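Local coordinates for protein dihydropyrimidine amidohydrolase (Dictyostelium discoideum, PDB 2FTW) that catalyses the zinc-dependent, reversible hydrolytic ring opening of 5,6-dihydropyrimidines, the second step of reductive pyrimidine degradation, at residues Ile10-Gly15 / Thr438-Gly443; Leu57-Gly62 / Cys371-Ala376. All coordinates share one frame; numbering follows the deposited sequence.

Interaction 1: residues Ile10-Gly15 / Thr438-Gly443; sequences ILIKNG and TTIVAG
Ile10 and Ile12 of strand 10-13 face Ile440 and Gly443, where strand 431-441 gives way to a turn. Ile10 CB lies 3.7 Å from Gly443 O. From there the side chain branches. The Ile10 CG2 methyl stays by the turn, also 3.7 Å from Gly443 O. The other branch starts at CG1, which lies opposite the backbone N (chi1 -161°), and stretches out through a nearly extended chi2. This brings CD1 alongside Ile440, with Ile10 CD1 4.2 Å from Ile440 CD1. Ile440 CD1 meets Ile12 more closely: these two side chains reach toward each other tip to tip, with Ile12 CD1 3.7 Å from Ile440 CD1. Ile12 CG1 follows at 4.1 Å from Ile440 CD1.

The strands belong to different sheets and share no hydrogen bond. Ile10 and Ile12 make backbone bonds to Val30 and Val28, within a mixed four-stranded sheet. Ile440 lies in the other sheet, where strand 431-441 pairs with strands 402-406 and 444-448. Ala442 and Gly443 form a tight turn between strands 431-441 and 444-448, both with positive phi. Ile445 packs on Ile10, and Ile402 on Ile12. Side chains from one sheet pack on those of the other, consistent with the beta-sandwich part of this enzyme.

The contact is buried and almost wholly apolar. Methyl packing joins the sheets here. The nearest atoms of Ile10 to the Gly443 carbonyl oxygen are carbons, and no hydrogen bond forms. The contact therefore rests on shape and the exclusion of water.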
ATOM      1  N   ILE A  10      21.924 -33.454 -32.181  1.00 30.55           N
ATOM      2  CA  ILE A  10      20.970 -34.327 -31.501  1.00 29.86           C
ATOM      3  C   ILE A  10      19.549 -33.964 -31.921  1.00 29.00           C
ATOM      4  O   ILE A  10      19.268 -32.806 -32.279  1.00 28.72           O
ATOM      5  CB  ILE A  10      21.162 -34.237 -29.949  1.00 29.76           C
ATOM      6  CG1 ILE A  10      20.538 -35.430 -29.229  1.00 29.89           C
ATOM      7  CG2 ILE A  10      20.623 -32.921 -29.385  1.00 29.45           C
ATOM      8  CD1 ILE A  10      20.990 -35.550 -27.798  1.00 29.87           C
ATOM      9  N   LEU A  11      18.669 -34.961 -31.898  1.00 27.81           N
ATOM     10  CA  LEU A  11      17.263 -34.784 -32.232  1.00 27.20           C
ATOM     11  C   LEU A  11      16.398 -35.210 -31.050  1.00 26.49           C
ATOM     12  O   LEU A  11      16.439 -36.362 -30.608  1.00 25.56           O
ATOM     13  CB  LEU A  11      16.911 -35.587 -33.496  1.00 27.22           C
ATOM     14  CG  LEU A  11      15.441 -35.660 -33.939  1.00 27.31           C
ATOM     15  CD1 LEU A  11      14.884 -34.293 -34.222  1.00 28.33           C
ATOM     16  CD2 LEU A  11      15.282 -36.536 -35.166  1.00 27.39           C
ATOM     17  N   ILE A  12      15.619 -34.266 -30.531  1.00 25.77           N
ATOM     18  CA  ILE A  12      14.748 -34.528 -29.397  1.00 25.72           C
ATOM     19  C   ILE A  12      13.298 -34.630 -29.875  1.00 25.16           C
ATOM     20  O   ILE A  12      12.765 -33.670 -30.429  1.00 23.90           O
ATOM     21  CB  ILE A  12      14.863 -33.419 -28.330  1.00 25.53           C
ATOM     22  CG1 ILE A  12      16.336 -33.148 -27.994  1.00 25.68           C
ATOM     23  CG2 ILE A  12      14.085 -33.821 -27.084  1.00 25.64           C
ATOM     24  CD1 ILE A  12      16.599 -31.772 -27.425  1.00 25.88           C
ATOM     25  N   LYS A  13      12.670 -35.783 -29.634  1.00 24.91           N
ATOM     26  CA  LYS A  13      11.328 -36.075 -30.165  1.00 25.35           C
ATOM     27  C   LYS A  13      10.279 -36.323 -29.093  1.00 24.90           C
ATOM     28  O   LYS A  13      10.576 -36.821 -28.010  1.00 25.31           O
ATOM     29  CB  LYS A  13      11.356 -37.286 -31.124  1.00 25.35           C
ATOM     30  CG  LYS A  13      11.981 -36.971 -32.490  1.00 26.15           C
ATOM     31  CD  LYS A  13      11.986 -38.153 -33.478  1.00 25.58           C
ATOM     32  CE  LYS A  13      10.590 -38.500 -34.031  1.00 25.88           C
ATOM     33  NZ  LYS A  13       9.907 -37.407 -34.767  1.00 24.16           N
ATOM     34  N   ASN A  14       9.040 -35.977 -29.438  1.00 25.07           N
ATOM     35  CA  ASN A  14       7.834 -36.338 -28.680  1.00 24.63           C
ATOM     36  C   ASN A  14       7.544 -35.484 -27.440  1.00 24.09           C
ATOM     37  O   ASN A  14       6.574 -35.753 -26.732  1.00 24.53           O
ATOM     38  CB  ASN A  14       7.839 -37.841 -28.305  1.00 25.29           C
ATOM     39  CG  ASN A  14       8.212 -38.746 -29.482  1.00 26.54           C
ATOM     40  OD1 ASN A  14       7.715 -38.573 -30.607  1.00 28.95           O
ATOM     41  ND2 ASN A  14       9.108 -39.705 -29.232  1.00 27.71           N
ATOM     42  N   GLY A  15       8.344 -34.451 -27.185  1.00 23.20           N
ATOM     43  CA  GLY A  15       8.124 -33.581 -26.030  1.00 22.27           C
ATOM     44  C   GLY A  15       7.416 -32.266 -26.336  1.00 21.89           C
ATOM     45  O   GLY A  15       7.074 -31.967 -27.482  1.00 21.37           O
ATOM     46  N   THR A 438      17.299 -35.116 -18.246  1.00 24.11           N
ATOM     47  CA  THR A 438      18.394 -35.009 -19.206  1.00 24.53           C
ATOM     48  C   THR A 438      18.740 -33.532 -19.447  1.00 24.54           C
ATOM     49  O   THR A 438      17.854 -32.707 -19.620  1.00 24.57           O
ATOM     50  CB  THR A 438      18.048 -35.685 -20.549  1.00 24.10           C
ATOM     51  OG1 THR A 438      17.588 -37.021 -20.312  1.00 25.03           O
ATOM     52  CG2 THR A 438      19.239 -35.727 -21.466  1.00 24.26           C
ATOM     53  N   THR A 439      20.030 -33.217 -19.420  1.00 24.79           N
ATOM     54  CA  THR A 439      20.520 -31.885 -19.749  1.00 25.01           C
ATOM     55  C   THR A 439      21.404 -32.008 -20.993  1.00 24.99           C
ATOM     56  O   THR A 439      22.131 -32.991 -21.170  1.00 25.26           O
ATOM     57  CB  THR A 439      21.301 -31.268 -18.570  1.00 24.88           C
ATOM     58  OG1 THR A 439      20.528 -31.397 -17.369  1.00 26.57           O
ATOM     59  CG2 THR A 439      21.624 -29.788 -18.811  1.00 25.00           C
ATOM     60  N   ILE A 440      21.293 -31.023 -21.870  1.00 24.85           N
ATOM     61  CA  ILE A 440      22.014 -30.989 -23.128  1.00 24.95           C
ATOM     62  C   ILE A 440      22.677 -29.624 -23.257  1.00 24.97           C
ATOM     63  O   ILE A 440      22.001 -28.594 -23.184  1.00 25.35           O
ATOM     64  CB  ILE A 440      21.053 -31.242 -24.327  1.00 25.21           C
ATOM     65  CG1 ILE A 440      20.461 -32.655 -24.245  1.00 25.37           C
ATOM     66  CG2 ILE A 440      21.770 -31.046 -25.659  1.00 24.80           C
ATOM     67  CD1 ILE A 440      19.214 -32.860 -25.068  1.00 24.77           C
ATOM     68  N   VAL A 441      23.999 -29.621 -23.411  1.00 25.13           N
ATOM     69  CA  VAL A 441      24.774 -28.400 -23.622  1.00 24.85           C
ATOM     70  C   VAL A 441      25.456 -28.499 -24.984  1.00 24.73           C
ATOM     71  O   VAL A 441      26.148 -29.475 -25.261  1.00 24.77           O
ATOM     72  CB  VAL A 441      25.837 -28.214 -22.504  1.00 25.34           C
ATOM     73  CG1 VAL A 441      26.763 -27.022 -22.791  1.00 25.58           C
ATOM     74  CG2 VAL A 441      25.165 -28.084 -21.140  1.00 24.43           C
ATOM     75  N   ALA A 442      25.240 -27.487 -25.825  1.00 24.42           N
ATOM     76  CA  ALA A 442      25.813 -27.409 -27.170  1.00 24.36           C
ATOM     77  C   ALA A 442      25.581 -28.683 -27.970  1.00 24.18           C
ATOM     78  O   ALA A 442      26.496 -29.198 -28.604  1.00 24.14           O
ATOM     79  CB  ALA A 442      27.295 -27.070 -27.115  1.00 24.33           C
ATOM     80  N   GLY A 443      24.343 -29.175 -27.924  1.00 23.98           N
ATOM     81  CA  GLY A 443      23.938 -30.377 -28.635  1.00 24.05           C
ATOM     82  C   GLY A 443      24.468 -31.694 -28.089  1.00 24.04           C
ATOM     83  O   GLY A 443      24.282 -32.721 -28.717  1.00 23.94           O
TER

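Interaction 2: residues Leu57-Gly62 / Cys371-Ala376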
ATOM      1  N   LEU A  57       9.048 -32.134 -20.896  1.00 23.29           N
ATOM      2  CA  LEU A  57       9.130 -30.749 -21.349  1.00 23.37           C
ATOM      3  C   LEU A  57      10.544 -30.429 -21.790  1.00 23.31           C
ATOM      4  O   LEU A  57      11.501 -30.925 -21.201  1.00 23.36           O
ATOM      5  CB  LEU A  57       8.712 -29.815 -20.222  1.00 22.88           C
ATOM      6  CG  LEU A  57       7.406 -30.200 -19.517  1.00 21.53           C
ATOM      7  CD1 LEU A  57       7.093 -29.175 -18.444  1.00 19.89           C
ATOM      8  CD2 LEU A  57       6.228 -30.349 -20.517  1.00 19.96           C
ATOM      9  N   LEU A  58      10.656 -29.643 -22.863  1.00 23.46           N
ATOM     10  CA  LEU A  58      11.928 -29.096 -23.320  1.00 23.57           C
ATOM     11  C   LEU A  58      11.985 -27.637 -22.875  1.00 23.54           C
ATOM     12  O   LEU A  58      11.234 -26.799 -23.387  1.00 23.20           O
ATOM     13  CB  LEU A  58      12.047 -29.186 -24.841  1.00 23.68           C
ATOM     14  CG  LEU A  58      12.386 -30.547 -25.449  1.00 24.81           C
ATOM     15  CD1 LEU A  58      11.345 -31.593 -25.110  1.00 25.25           C
ATOM     16  CD2 LEU A  58      12.534 -30.418 -26.945  1.00 24.57           C
ATOM     17  N   LEU A  59      12.856 -27.350 -21.911  1.00 23.01           N
ATOM     18  CA  LEU A  59      13.050 -25.996 -21.410  1.00 23.38           C
ATOM     19  C   LEU A  59      14.402 -25.467 -21.866  1.00 23.48           C
ATOM     20  O   LEU A  59      15.363 -26.255 -22.037  1.00 23.56           O
ATOM     21  CB  LEU A  59      12.993 -25.967 -19.881  1.00 22.99           C
ATOM     22  CG  LEU A  59      11.992 -26.905 -19.223  1.00 23.17           C
ATOM     23  CD1 LEU A  59      12.052 -26.732 -17.727  1.00 23.97           C
ATOM     24  CD2 LEU A  59      10.584 -26.666 -19.738  1.00 23.04           C
ATOM     25  N   PRO A  60      14.496 -24.136 -22.067  1.00 23.37           N
ATOM     26  CA  PRO A  60      15.831 -23.587 -22.268  1.00 23.15           C
ATOM     27  C   PRO A  60      16.642 -23.856 -21.014  1.00 23.36           C
ATOM     28  O   PRO A  60      16.103 -23.796 -19.895  1.00 23.68           O
ATOM     29  CB  PRO A  60      15.583 -22.080 -22.447  1.00 23.10           C
ATOM     30  CG  PRO A  60      14.114 -21.960 -22.790  1.00 23.02           C
ATOM     31  CD  PRO A  60      13.453 -23.090 -22.091  1.00 23.24           C
ATOM     32  N   GLY A  61      17.918 -24.169 -21.190  1.00 23.47           N
ATOM     33  CA  GLY A  61      18.796 -24.373 -20.064  1.00 23.05           C
ATOM     34  C   GLY A  61      18.665 -23.261 -19.042  1.00 23.07           C
ATOM     35  O   GLY A  61      18.552 -22.080 -19.402  1.00 21.85           O
ATOM     36  N   GLY A  62      18.692 -23.640 -17.764  1.00 22.99           N
ATOM     37  CA  GLY A  62      18.691 -22.669 -16.683  1.00 23.49           C
ATOM     38  C   GLY A  62      19.894 -21.745 -16.747  1.00 23.84           C
ATOM     39  O   GLY A  62      20.969 -22.132 -17.207  1.00 23.61           O
ATOM     40  N   CYS A 371       5.353 -21.444 -18.329  1.00 19.68           N
ATOM     41  CA  CYS A 371       6.008 -20.312 -19.026  1.00 20.37           C
ATOM     42  C   CYS A 371       6.656 -19.303 -18.062  1.00 19.61           C
ATOM     43  O   CYS A 371       7.746 -18.822 -18.304  1.00 18.83           O
ATOM     44  CB  CYS A 371       5.005 -19.602 -19.955  1.00 20.24           C
ATOM     45  SG  CYS A 371       4.474 -20.634 -21.369  1.00 23.53           S
ATOM     46  N   GLN A 372       5.977 -18.991 -16.965  1.00 20.30           N
ATOM     47  CA  GLN A 372       6.551 -18.099 -15.953  1.00 20.55           C
ATOM     48  C   GLN A 372       7.755 -18.740 -15.261  1.00 20.45           C
ATOM     49  O   GLN A 372       8.647 -18.039 -14.773  1.00 20.26           O
ATOM     50  CB  GLN A 372       5.508 -17.693 -14.916  1.00 20.68           C
ATOM     51  CG  GLN A 372       4.328 -16.935 -15.509  1.00 20.21           C
ATOM     52  CD  GLN A 372       3.241 -16.636 -14.502  1.00 21.07           C
ATOM     53  OE1 GLN A 372       2.982 -17.416 -13.583  1.00 21.96           O
ATOM     54  NE2 GLN A 372       2.584 -15.487 -14.678  1.00 19.60           N
ATOM     55  N   PHE A 373       7.789 -20.069 -15.218  1.00 20.45           N
ATOM     56  CA  PHE A 373       8.957 -20.765 -14.684  1.00 20.36           C
ATOM     57  C   PHE A 373      10.178 -20.618 -15.596  1.00 20.23           C
ATOM     58  O   PHE A 373      11.301 -20.417 -15.125  1.00 20.66           O
ATOM     59  CB  PHE A 373       8.628 -22.244 -14.441  1.00 20.80           C
ATOM     60  CG  PHE A 373       9.820 -23.075 -14.107  1.00 20.93           C
ATOM     61  CD1 PHE A 373      10.554 -23.694 -15.122  1.00 21.76           C
ATOM     62  CD2 PHE A 373      10.221 -23.238 -12.787  1.00 21.26           C
ATOM     63  CE1 PHE A 373      11.659 -24.468 -14.833  1.00 20.47           C
ATOM     64  CE2 PHE A 373      11.334 -24.019 -12.485  1.00 21.47           C
ATOM     65  CZ  PHE A 373      12.048 -24.643 -13.519  1.00 21.55           C
ATOM     66  N   VAL A 374       9.976 -20.718 -16.902  1.00 20.04           N
ATOM     67  CA  VAL A 374      11.070 -20.507 -17.839  1.00 20.07           C
ATOM     68  C   VAL A 374      11.586 -19.056 -17.779  1.00 20.07           C
ATOM     69  O   VAL A 374      12.804 -18.821 -17.728  1.00 19.76           O
ATOM     70  CB  VAL A 374      10.674 -20.967 -19.265  1.00 20.05           C
ATOM     71  CG1 VAL A 374      11.648 -20.488 -20.303  1.00 20.39           C
ATOM     72  CG2 VAL A 374      10.600 -22.482 -19.302  1.00 19.43           C
ATOM     73  N   ARG A 375      10.668 -18.093 -17.730  1.00 20.25           N
ATOM     74  CA  ARG A 375      11.055 -16.687 -17.542  1.00 20.13           C
ATOM     75  C   ARG A 375      11.922 -16.512 -16.310  1.00 19.83           C
ATOM     76  O   ARG A 375      12.998 -15.954 -16.389  1.00 19.51           O
ATOM     77  CB  ARG A 375       9.825 -15.804 -17.387  1.00 20.22           C
ATOM     78  CG  ARG A 375      10.123 -14.330 -17.432  1.00 20.06           C
ATOM     79  CD  ARG A 375       9.185 -13.559 -16.574  1.00 20.77           C
ATOM     80  NE  ARG A 375       9.705 -13.434 -15.220  0.50 21.39           N
ATOM     81  CZ  ARG A 375       8.973 -13.457 -14.115  0.50 21.82           C
ATOM     82  NH1 ARG A 375       7.647 -13.627 -14.153  0.50 22.49           N
ATOM     83  NH2 ARG A 375       9.588 -13.321 -12.953  0.50 21.66           N
ATOM     84  N   ALA A 376      11.420 -16.988 -15.170  1.00 20.27           N
ATOM     85  CA  ALA A 376      12.117 -16.903 -13.880  1.00 20.07           C
ATOM     86  C   ALA A 376      13.489 -17.639 -13.792  1.00 20.47           C
ATOM     87  O   ALA A 376      14.333 -17.274 -12.961  1.00 19.26           O
ATOM     88  CB  ALA A 376      11.206 -17.409 -12.798  1.00 20.20           C
TER
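Leu59 is the first residue of strand 57-60 to touch helix 371-376, and Pro60 is the second. Leu59 points toward the helix and splits its two methyls between neighbouring helix residues. Leu59 CD1 comes to the edge of the Phe373 ring, near the ring plane, 3.7 Å from Phe373 CE1. The two side chains cross at about a right angle. Phe373 CB does not point straight at the strand. With CG anti to the backbone N (chi1 171°), the ring nevertheless swings close to Leu59. Trp359 of helix 354-363 makes an edge-to-face contact with the same ring. The second methyl, Leu59 CD2, rests 4.2 Å from Val374 CG2.

Pro60 lies across Val374, again at about a right angle. Pro60 CD is 3.6 Å and Pro60 CG 3.8 Å from Val374 CG1. Val374 CG2 also approaches the proline ring, 4.0 Å from Pro60 CD.

The axes of strand 57-60 and helix segment 371-376 come within 9.0 Å and run 30° apart. Val18 of strand 16-18 also packs on Leu59 and Val374. The contact sets helix 370-384 against strand 57-64, which leads toward the zinc ligands His66 and His68. That strand pairs with strands 402-406 and 94-101, so the contact probably lies where sandwich and (beta-alpha)8 barrel meet.

No hydrogen bond crosses between the segments. Buried hydrocarbon contacts hold them together, so the fit depends on shape rather than charge.

From the N terminus, strand 10-13 comes first. Strand 57-64 follows, then helix 370-384, and last the end of strand 431-441 and the turn after it. Interaction 1 closes the outer loop of 422 residues. Interaction 2 closes a loop of 308 residues nested inside it. The first joins the four-stranded N-terminal sheet to that of strand 431-441, probably the two halves of the sandwich. The second packs a helix on the strand that pairs with strands 402-406 and 94-101. Their centres are 14 Å apart, and they touch directly: Ile12 CG2 is 3.7 Å from Leu58 CD2, and Gly15 CA is 3.9 Å from Leu58 CD1. Packing therefore runs from the N-terminal sheet through strand 57-64 to the helix.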